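Local coordinates for uncharacterized protein (Cytophaga hutchinsonii ATCC 33406, PDB 3FF4) that is of unknown function but, with a CoA-binding domain of Rossmann type, probably binds coenzyme A or a related nucleotide, at residues 84-90 against 107-113. Numbering follows the deposited sequence.
Sequences KRVIFNP and EPVIGCT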
ATOM      1  N   LYS A  84     -10.083   4.449   0.059  1.00 25.83           N
ATOM      2  CA  LYS A  84     -11.237   3.542  -0.020  1.00 26.48           C
ATOM      3  C   LYS A  84     -10.919   2.158   0.558  1.00 25.73           C
ATOM      4  O   LYS A  84     -11.774   1.505   1.135  1.00 24.77           O
ATOM      5  CB  LYS A  84     -11.678   3.377  -1.470  1.00 27.06           C
ATOM      6  CG  LYS A  84     -12.077   4.690  -2.136  1.00 30.95           C
ATOM      7  CD  LYS A  84     -12.707   4.424  -3.484  1.00 37.72           C
ATOM      8  CE  LYS A  84     -14.169   4.012  -3.303  1.00 40.37           C
ATOM      9  NZ  LYS A  84     -14.846   3.812  -4.608  1.00 42.02           N
ATOM     10  N   ARG A  85      -9.668   1.728   0.440  1.00 25.84           N
ATOM     11  CA  ARG A  85      -9.321   0.352   0.749  1.00 25.53           C
ATOM     12  C   ARG A  85      -7.884   0.270   1.234  1.00 25.65           C
ATOM     13  O   ARG A  85      -7.012   1.009   0.751  1.00 26.32           O
ATOM     14  CB  ARG A  85      -9.485  -0.519  -0.510  1.00 25.72           C
ATOM     15  CG  ARG A  85      -8.942  -1.961  -0.388  1.00 26.07           C
ATOM     16  CD  ARG A  85      -9.164  -2.745  -1.674  1.00 23.21           C
ATOM     17  NE  ARG A  85      -8.409  -2.163  -2.787  1.00 24.78           N
ATOM     18  CZ  ARG A  85      -8.412  -2.638  -4.034  1.00 27.18           C
ATOM     19  NH1 ARG A  85      -9.157  -3.722  -4.353  1.00 24.64           N
ATOM     20  NH2 ARG A  85      -7.681  -2.024  -4.967  1.00 22.81           N
ATOM     21  N   VAL A  86      -7.629  -0.643   2.171  1.00 24.38           N
ATOM     22  CA  VAL A  86      -6.274  -0.942   2.582  1.00 23.25           C
ATOM     23  C   VAL A  86      -6.056  -2.453   2.385  1.00 23.92           C
ATOM     24  O   VAL A  86      -6.858  -3.262   2.871  1.00 23.87           O
ATOM     25  CB  VAL A  86      -5.991  -0.530   4.042  1.00 22.91           C
ATOM     26  CG1 VAL A  86      -4.595  -0.967   4.476  1.00 21.50           C
ATOM     27  CG2 VAL A  86      -6.109   1.001   4.246  1.00 21.15           C
ATOM     28  N   ILE A  87      -5.010  -2.820   1.646  1.00 23.63           N
ATOM     29  CA  ILE A  87      -4.699  -4.252   1.404  1.00 24.30           C
ATOM     30  C   ILE A  87      -3.604  -4.746   2.366  1.00 24.87           C
ATOM     31  O   ILE A  87      -2.508  -4.138   2.452  1.00 25.31           O
ATOM     32  CB  ILE A  87      -4.239  -4.531  -0.032  1.00 24.48           C
ATOM     33  CG1 ILE A  87      -5.291  -4.068  -1.033  1.00 23.85           C
ATOM     34  CG2 ILE A  87      -3.900  -6.073  -0.222  1.00 24.02           C
ATOM     35  CD1 ILE A  87      -4.855  -4.134  -2.511  1.00 20.47           C
ATOM     36  N   PHE A  88      -3.941  -5.798   3.119  1.00 24.39           N
ATOM     37  CA  PHE A  88      -3.003  -6.538   3.992  1.00 23.85           C
ATOM     38  C   PHE A  88      -2.392  -7.730   3.230  1.00 23.96           C
ATOM     39  O   PHE A  88      -2.981  -8.838   3.188  1.00 22.88           O
ATOM     40  CB  PHE A  88      -3.744  -7.013   5.258  1.00 23.51           C
ATOM     41  CG  PHE A  88      -4.208  -5.882   6.106  1.00 23.72           C
ATOM     42  CD1 PHE A  88      -3.471  -5.472   7.207  1.00 20.92           C
ATOM     43  CD2 PHE A  88      -5.312  -5.132   5.728  1.00 21.63           C
ATOM     44  CE1 PHE A  88      -3.897  -4.379   7.953  1.00 23.00           C
ATOM     45  CE2 PHE A  88      -5.718  -4.032   6.470  1.00 22.47           C
ATOM     46  CZ  PHE A  88      -5.027  -3.660   7.572  1.00 20.97           C
ATOM     47  N   ASN A  89      -1.226  -7.491   2.608  1.00 24.27           N
ATOM     48  CA  ASN A  89      -0.481  -8.540   1.903  1.00 24.72           C
ATOM     49  C   ASN A  89       0.076  -9.555   2.917  1.00 24.95           C
ATOM     50  O   ASN A  89       0.124  -9.247   4.113  1.00 24.94           O
ATOM     51  CB  ASN A  89       0.602  -7.910   1.017  1.00 24.27           C
ATOM     52  CG  ASN A  89       0.014  -6.918   0.056  1.00 24.94           C
ATOM     53  OD1 ASN A  89      -0.588  -7.297  -0.946  1.00 25.59           O
ATOM     54  ND2 ASN A  89       0.108  -5.649   0.384  1.00 24.39           N
ATOM     55  N   PRO A  90       0.463 -10.764   2.452  1.00 25.11           N
ATOM     56  CA  PRO A  90       0.918 -11.805   3.353  1.00 25.59           C
ATOM     57  C   PRO A  90       1.967 -11.364   4.365  1.00 26.44           C
ATOM     58  O   PRO A  90       3.021 -10.782   4.011  1.00 26.55           O
ATOM     59  CB  PRO A  90       1.435 -12.904   2.393  1.00 25.96           C
ATOM     60  CG  PRO A  90       0.428 -12.808   1.232  1.00 24.74           C
ATOM     61  CD  PRO A  90       0.370 -11.259   1.062  1.00 25.60           C
ATOM     62  N   GLU A 107     -12.248   0.026   3.936  1.00 24.77           N
ATOM     63  CA  GLU A 107     -12.385  -1.401   3.772  1.00 25.53           C
ATOM     64  C   GLU A 107     -11.022  -2.116   3.921  1.00 24.98           C
ATOM     65  O   GLU A 107     -10.121  -1.925   3.101  1.00 24.03           O
ATOM     66  CB  GLU A 107     -13.010  -1.737   2.428  1.00 26.03           C
ATOM     67  CG  GLU A 107     -13.390  -3.201   2.295  1.00 30.30           C
ATOM     68  CD  GLU A 107     -13.703  -3.616   0.858  1.00 35.83           C
ATOM     69  OE1 GLU A 107     -13.274  -2.935  -0.113  1.00 40.99           O
ATOM     70  OE2 GLU A 107     -14.334  -4.667   0.695  1.00 36.91           O
ATOM     71  N   PRO A 108     -10.879  -2.941   4.979  1.00 24.51           N
ATOM     72  CA  PRO A 108      -9.680  -3.753   5.044  1.00 24.30           C
ATOM     73  C   PRO A 108      -9.872  -4.983   4.119  1.00 24.19           C
ATOM     74  O   PRO A 108     -10.944  -5.589   4.122  1.00 24.87           O
ATOM     75  CB  PRO A 108      -9.618  -4.171   6.511  1.00 24.06           C
ATOM     76  CG  PRO A 108     -11.072  -4.110   7.027  1.00 23.86           C
ATOM     77  CD  PRO A 108     -11.874  -3.310   6.019  1.00 24.05           C
ATOM     78  N   VAL A 109      -8.854  -5.326   3.350  1.00 23.47           N
ATOM     79  CA  VAL A 109      -8.900  -6.499   2.452  1.00 24.02           C
ATOM     80  C   VAL A 109      -7.643  -7.329   2.668  1.00 24.75           C
ATOM     81  O   VAL A 109      -6.541  -6.813   2.552  1.00 25.36           O
ATOM     82  CB  VAL A 109      -8.928  -6.070   0.954  1.00 23.77           C
ATOM     83  CG1 VAL A 109      -8.661  -7.282   0.008  1.00 23.41           C
ATOM     84  CG2 VAL A 109     -10.270  -5.443   0.615  1.00 23.80           C
ATOM     85  N   ILE A 110      -7.810  -8.599   3.010  1.00 25.72           N
ATOM     86  CA  ILE A 110      -6.686  -9.519   3.167  1.00 26.75           C
ATOM     87  C   ILE A 110      -6.481 -10.229   1.826  1.00 27.57           C
ATOM     88  O   ILE A 110      -7.378 -10.883   1.362  1.00 26.42           O
ATOM     89  CB  ILE A 110      -6.912 -10.515   4.349  1.00 26.87           C
ATOM     90  CG1 ILE A 110      -6.711  -9.780   5.673  1.00 28.59           C
ATOM     91  CG2 ILE A 110      -5.883 -11.651   4.342  1.00 26.98           C
ATOM     92  CD1 ILE A 110      -7.909  -9.678   6.469  1.00 32.36           C
ATOM     93  N   GLY A 111      -5.322 -10.040   1.190  1.00 28.21           N
ATOM     94  CA  GLY A 111      -5.004 -10.748  -0.046  1.00 29.58           C
ATOM     95  C   GLY A 111      -3.620 -10.320  -0.514  1.00 30.39           C
ATOM     96  O   GLY A 111      -3.006  -9.458   0.106  1.00 31.85           O
ATOM     97  N   CYS A 112      -3.126 -10.922  -1.589  1.00 29.49           N
ATOM     98  CA  CYS A 112      -1.857 -10.532  -2.191  1.00 29.41           C
ATOM     99  C   CYS A 112      -2.156  -9.627  -3.373  1.00 29.63           C
ATOM    100  O   CYS A 112      -2.927  -9.992  -4.285  1.00 30.81           O
ATOM    101  CB  CYS A 112      -1.074 -11.776  -2.623  1.00 28.87           C
ATOM    102  SG  CYS A 112       0.324 -11.405  -3.702  1.00 29.98           S
ATOM    103  N   THR A 113      -1.587  -8.424  -3.339  1.00 29.38           N
ATOM    104  CA  THR A 113      -1.702  -7.476  -4.441  1.00 28.75           C
ATOM    105  C   THR A 113      -1.408  -8.113  -5.798  1.00 28.21           C
ATOM    106  O   THR A 113      -2.121  -7.850  -6.742  1.00 27.74           O
ATOM    107  CB  THR A 113      -0.813  -6.212  -4.222  1.00 30.29           C
ATOM    108  OG1 THR A 113      -1.197  -5.566  -2.991  1.00 29.15           O
ATOM    109  CG2 THR A 113      -0.978  -5.220  -5.422  1.00 27.28           C
TER
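Val86 and Phe88 are held to Glu107 and Val109 by the backbone bonding of two parallel strands, whose axes run 24° apart in direction. Val86 N donates to Glu107 O, Val86 O accepts from Val109 N, and Phe88 N reaches Val109 O at 2.8 Å; Glu107 N to Lys84 O opens the series, and a weak bond from Gly111 N to Phe88 O ends it.

Beyond the strands a side chain takes over. Asn89 OD1 accepts two bonds from Thr113: the backbone N, 2.8 Å away, lies almost straight out from the carbonyl, while OG1, at 2.7 Å and also hydrogen-bonded to Thr63 OG1, comes in the carbonyl plane on a lone pair. With CG anti to the carbonyl carbon (chi1 -56°), the amide can reach the first turn of helix 113-119, and its ND2 is fixed by Leu64 O and Thr63 OG1. A leucine here would probably leave Thr113 N and OG1 without their shared acceptor and Leu64 O without the amide donor.

Side-chain packing lies on both faces. Phe88 CE2 meets Pro108 CB at 3.9 Å, and the ring turns an edge to Val109 O; on the other face Arg85 CD lies against Val109 CG2, its guanidinium held by Thr61 and the terminal carboxylate of Phe122.

Strand 85-88, helix 95-103 and strand 107-110 form a beta-alpha-beta crossover, right-handed as is usual in Rossmann-like folds; helix 95-103 covers Val86 and Phe88, helix 113-119 the opposite face at Ile87 and Val109, and strand 61-64 flanks 85-88.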